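Long-range contacts in methyltransferase (Streptococcus mutans, PDB 2B78), which is a putative S-adenosylmethionine-dependent methyltransferase that probably acts on RNA, though its substrate is not established: residues A[18-23]-A[58-63]; A[48-53]-A[125-130]. One frame throughout, in Å; residues are numbered along the deposited sequence.

Contact 1: A[18-23]-A[58-63]; sequences VQLLSS and VGWLIS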
# COMPACT_ATOMS: atom_id res chain seq x y z
N VAL A 18 -16.29 -1.23 13.54
CA VAL A 18 -14.94 -1.75 13.31
C VAL A 18 -15.13 -3.18 12.82
O VAL A 18 -15.77 -3.99 13.50
CB VAL A 18 -14.10 -1.72 14.60
CG1 VAL A 18 -12.72 -2.31 14.35
CG2 VAL A 18 -13.95 -0.28 15.08
N GLN A 19 -14.59 -3.48 11.65
CA GLN A 19 -14.73 -4.81 11.07
C GLN A 19 -13.62 -5.76 11.45
O GLN A 19 -13.82 -6.97 11.50
CB GLN A 19 -14.81 -4.71 9.55
CG GLN A 19 -16.12 -4.15 9.02
CD GLN A 19 -16.05 -3.84 7.54
OE1 GLN A 19 -15.51 -4.62 6.76
NE2 GLN A 19 -16.62 -2.70 7.14
N LEU A 20 -12.44 -5.20 11.71
CA LEU A 20 -11.28 -5.99 12.09
C LEU A 20 -11.41 -6.56 13.50
O LEU A 20 -11.71 -5.83 14.45
CB LEU A 20 -10.02 -5.13 12.00
CG LEU A 20 -8.76 -5.74 12.61
CD1 LEU A 20 -8.40 -7.02 11.87
CD2 LEU A 20 -7.62 -4.72 12.52
N LEU A 21 -11.19 -7.87 13.64
CA LEU A 21 -11.26 -8.53 14.94
C LEU A 21 -9.82 -8.61 15.45
O LEU A 21 -9.03 -9.41 14.96
CB LEU A 21 -11.84 -9.94 14.78
CG LEU A 21 -13.20 -10.01 14.08
CD1 LEU A 21 -13.63 -11.45 13.92
CD2 LEU A 21 -14.24 -9.23 14.88
N SER A 22 -9.50 -7.76 16.42
CA SER A 22 -8.14 -7.74 16.96
C SER A 22 -7.84 -8.88 17.91
O SER A 22 -8.65 -9.23 18.76
CB SER A 22 -7.86 -6.40 17.65
OG SER A 22 -7.68 -5.37 16.70
N SER A 23 -6.65 -9.46 17.75
CA SER A 23 -6.23 -10.55 18.61
C SER A 23 -6.35 -10.11 20.06
O SER A 23 -6.89 -10.82 20.91
CB SER A 23 -4.78 -10.93 18.29
OG SER A 23 -4.38 -12.05 19.04
N VAL A 58 -7.55 -11.73 14.08
CA VAL A 58 -8.00 -13.11 14.19
C VAL A 58 -9.22 -13.33 13.29
O VAL A 58 -9.77 -14.43 13.21
CB VAL A 58 -8.39 -13.46 15.65
CG1 VAL A 58 -7.14 -13.54 16.52
CG2 VAL A 58 -9.35 -12.41 16.20
N GLY A 59 -9.64 -12.26 12.61
CA GLY A 59 -10.79 -12.38 11.73
C GLY A 59 -11.40 -11.05 11.34
O GLY A 59 -10.84 -9.98 11.63
N TRP A 60 -12.57 -11.11 10.70
CA TRP A 60 -13.27 -9.92 10.24
C TRP A 60 -14.78 -10.05 10.37
O TRP A 60 -15.34 -11.13 10.14
CB TRP A 60 -12.99 -9.65 8.76
CG TRP A 60 -11.59 -9.37 8.43
CD1 TRP A 60 -10.62 -10.28 8.06
CD2 TRP A 60 -10.96 -8.09 8.41
NE1 TRP A 60 -9.44 -9.63 7.81
CE2 TRP A 60 -9.62 -8.28 8.02
CE3 TRP A 60 -11.40 -6.79 8.68
CZ2 TRP A 60 -8.71 -7.22 7.89
CZ3 TRP A 60 -10.50 -5.74 8.56
CH2 TRP A 60 -9.17 -5.96 8.17
N LEU A 61 -15.44 -8.96 10.72
CA LEU A 61 -16.89 -8.95 10.80
C LEU A 61 -17.34 -8.89 9.34
O LEU A 61 -16.82 -8.09 8.57
CB LEU A 61 -17.39 -7.70 11.53
CG LEU A 61 -18.89 -7.44 11.42
CD1 LEU A 61 -19.67 -8.48 12.23
CD2 LEU A 61 -19.20 -6.04 11.93
N ILE A 62 -18.29 -9.74 8.97
CA ILE A 62 -18.81 -9.75 7.61
C ILE A 62 -20.04 -8.85 7.51
O ILE A 62 -20.17 -8.05 6.59
CB ILE A 62 -19.21 -11.17 7.18
CG1 ILE A 62 -17.97 -12.06 7.10
CG2 ILE A 62 -19.94 -11.12 5.84
CD1 ILE A 62 -18.27 -13.50 6.73
N SER A 63 -20.93 -8.99 8.48
CA SER A 63 -22.16 -8.21 8.50
C SER A 63 -22.78 -8.25 9.89
O SER A 63 -22.52 -9.17 10.65
CB SER A 63 -23.15 -8.76 7.47
OG SER A 63 -24.42 -8.16 7.63
O HOH W 1 -14.66 -7.27 6.91
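At one edge of the sheet in the PUA-like domain, Leu20, Leu21 and the carbonyl of Gln19 pair antiparallel with residues 58-61 of the neighbouring strand. Three backbone hydrogen bonds join them: Leu61 N to Gln19 O at 2.7 Å, Leu21 N to Gly59 O at 2.9 Å, and Val58 N to Leu21 O at 2.9 Å. Leu20 and Trp60 form a non-hydrogen-bonded pair with side chains on the same face. With its CG turned away from the backbone N (chi1 169°), Leu20 sends CD1 over the face of the Trp60 six-membered ring, a CH-pi contact 4.0 Å from the centroid, while its CB lies 3.5 Å from Trp60 CZ3. A broad indole suits this place: it spreads under a branched aliphatic chain, and its NE1 is hydrogen-bonded to Gln54. On the opposite face from Leu20 and Trp60, Leu21 lays CG and CD1 close against the Gly59 backbone, with CD1 3.4 Å from Gly59 C. The very extended backbone of Gly59 (phi 163°, psi -170°) is a shape that suits glycine. Leu21 CB also packs on Val58 CG2. At the other end, a water donates to both Gln19 OE1 and Leu61 O. The arrangement is that of a short antiparallel edge strand closing a mixed five-stranded sheet.

Contact 2: A[48-53]-A[125-130]; sequences TAYLSK and NSFVYQ
Asn125 ND2 donates to Tyr50 OH at 2.9 Å, a bond lying close to the amide plane and meeting the tyrosine at its ring edge. The same hydroxyl also bonds to Gly108 O, and ND2 to Gln54, so each polar group has two partners. Asn125 is the N-cap residue of helix 126-130: with CG set between the backbone N and the carbonyl carbon (chi1 63°), its OD1 accepts from Val128 N at 2.9 Å, a capping bond. Asparagine suits the position because one amide both caps the helix and binds the tyrosine. Ser52 OG accepts a longer bond, 3.3 Å, from Phe127 N, and is bonded to Asn33 as well; a small hydroxyl fits where strand and helix come close. A water links Lys53 O to Ser126 N. Outward from these bonds, the rings of Tyr50 and Phe127 form an offset stack, centroids 4.8 Å apart and planes at 28°, with Phe127 CD2 over the tyrosine face. Val128 CG1 packs against Tyr50 CZ at 3.8 Å. The direction of helix 126-130, which follows strand 118-123, makes 116° with that of 48-53; Phe127 also touches Val35 of strand 34-39, and Tyr50 meets Trp60 of strand 57-63.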
# COMPACT_ATOMS: atom_id res chain seq x y z
N THR A 48 -22.37 -11.55 11.76
CA THR A 48 -21.74 -12.72 11.15
C THR A 48 -20.29 -12.35 10.89
O THR A 48 -20.00 -11.24 10.48
CB THR A 48 -22.44 -13.06 9.81
OG1 THR A 48 -23.82 -13.37 10.05
CG2 THR A 48 -21.76 -14.26 9.13
N ALA A 49 -19.37 -13.28 11.15
CA ALA A 49 -17.96 -13.01 10.94
C ALA A 49 -17.20 -14.27 10.56
O ALA A 49 -17.76 -15.37 10.61
CB ALA A 49 -17.35 -12.41 12.21
N TYR A 50 -15.94 -14.12 10.17
CA TYR A 50 -15.13 -15.29 9.86
C TYR A 50 -13.80 -15.16 10.58
O TYR A 50 -13.28 -14.06 10.77
CB TYR A 50 -14.94 -15.46 8.33
CG TYR A 50 -13.89 -14.60 7.65
CD1 TYR A 50 -12.53 -14.83 7.84
CD2 TYR A 50 -14.26 -13.59 6.76
CE1 TYR A 50 -11.56 -14.08 7.16
CE2 TYR A 50 -13.30 -12.83 6.07
CZ TYR A 50 -11.96 -13.09 6.27
OH TYR A 50 -11.00 -12.37 5.58
N LEU A 51 -13.26 -16.30 11.00
CA LEU A 51 -12.00 -16.32 11.71
C LEU A 51 -10.89 -16.85 10.82
O LEU A 51 -11.07 -17.80 10.07
CB LEU A 51 -12.10 -17.21 12.96
CG LEU A 51 -13.14 -16.84 14.01
CD1 LEU A 51 -13.06 -17.84 15.16
CD2 LEU A 51 -12.89 -15.43 14.52
N SER A 52 -9.73 -16.21 10.92
CA SER A 52 -8.55 -16.61 10.18
C SER A 52 -7.45 -15.67 10.62
O SER A 52 -7.67 -14.47 10.75
CB SER A 52 -8.77 -16.51 8.67
OG SER A 52 -7.69 -17.11 7.96
N LYS A 53 -6.26 -16.21 10.86
CA LYS A 53 -5.16 -15.38 11.30
C LYS A 53 -4.64 -14.48 10.19
O LYS A 53 -4.38 -14.92 9.07
CB LYS A 53 -4.03 -16.27 11.85
CG LYS A 53 -4.24 -16.64 13.31
CD LYS A 53 -3.25 -17.70 13.79
CE LYS A 53 -3.73 -19.11 13.47
NZ LYS A 53 -2.82 -20.15 14.04
N ASN A 125 -5.37 -14.22 3.97
CA ASN A 125 -5.51 -15.26 4.98
C ASN A 125 -5.99 -16.57 4.35
O ASN A 125 -6.54 -16.58 3.25
CB ASN A 125 -6.46 -14.80 6.10
CG ASN A 125 -7.87 -14.53 5.63
OD1 ASN A 125 -8.60 -15.45 5.26
ND2 ASN A 125 -8.28 -13.26 5.65
N SER A 126 -5.76 -17.68 5.04
CA SER A 126 -6.14 -18.98 4.50
C SER A 126 -7.64 -19.18 4.28
O SER A 126 -8.04 -19.92 3.38
CB SER A 126 -5.61 -20.10 5.40
OG SER A 126 -6.09 -19.97 6.73
N PHE A 127 -8.46 -18.53 5.10
CA PHE A 127 -9.90 -18.69 4.92
C PHE A 127 -10.41 -18.18 3.57
O PHE A 127 -11.09 -18.92 2.84
CB PHE A 127 -10.69 -18.01 6.02
CG PHE A 127 -12.17 -18.21 5.90
CD1 PHE A 127 -12.74 -19.45 6.16
CD2 PHE A 127 -12.99 -17.17 5.48
CE1 PHE A 127 -14.11 -19.66 5.99
CE2 PHE A 127 -14.35 -17.36 5.30
CZ PHE A 127 -14.92 -18.61 5.56
N VAL A 128 -10.12 -16.93 3.24
CA VAL A 128 -10.59 -16.41 1.96
C VAL A 128 -9.98 -17.21 0.83
O VAL A 128 -10.60 -17.41 -0.22
CB VAL A 128 -10.25 -14.92 1.76
CG1 VAL A 128 -11.01 -14.08 2.78
CG2 VAL A 128 -8.76 -14.70 1.88
N TYR A 129 -8.76 -17.68 1.04
CA TYR A 129 -8.09 -18.47 0.01
C TYR A 129 -8.87 -19.75 -0.24
O TYR A 129 -9.06 -20.15 -1.38
CB TYR A 129 -6.66 -18.79 0.44
CG TYR A 129 -5.86 -19.48 -0.63
CD1 TYR A 129 -5.57 -18.83 -1.83
CD2 TYR A 129 -5.44 -20.81 -0.49
CE1 TYR A 129 -4.89 -19.47 -2.86
CE2 TYR A 129 -4.75 -21.46 -1.51
CZ TYR A 129 -4.49 -20.79 -2.69
OH TYR A 129 -3.83 -21.42 -3.72
N GLN A 130 -9.35 -20.40 0.82
CA GLN A 130 -10.09 -21.64 0.63
C GLN A 130 -11.43 -21.45 -0.07
O GLN A 130 -11.92 -22.36 -0.75
CB GLN A 130 -10.28 -22.37 1.97
CG GLN A 130 -11.21 -21.69 2.95
CD GLN A 130 -11.37 -22.48 4.23
OE1 GLN A 130 -10.41 -22.69 4.98
NE2 GLN A 130 -12.60 -22.94 4.50
O HOH W 2 -4.24 -17.32 7.66

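How the contacts relate
Contacts 1 and 2 share one mixed sheet, their centres about 10 Å apart. Strand 45-54, which supplies 48-53, lies between strands 34-39 and 57-63, and the latter in turn pairs with 20-22 at the edge. Two probable backbone hydrogen bonds tie the contacts together: Ile62 N lies 2.7 Å from Thr48 O, and Ser63 O lies 2.6 Å from Thr48 N, at a classic beta bulge where Ile62 and Ser63 both face Thr48. Contact 1 thus closes the sheet, while contact 2 joins it to a helix further along the chain. Both lie away from the residues known to bind S-adenosyl-L-homocysteine, among them Asp242 and Asp271, though none is bound here.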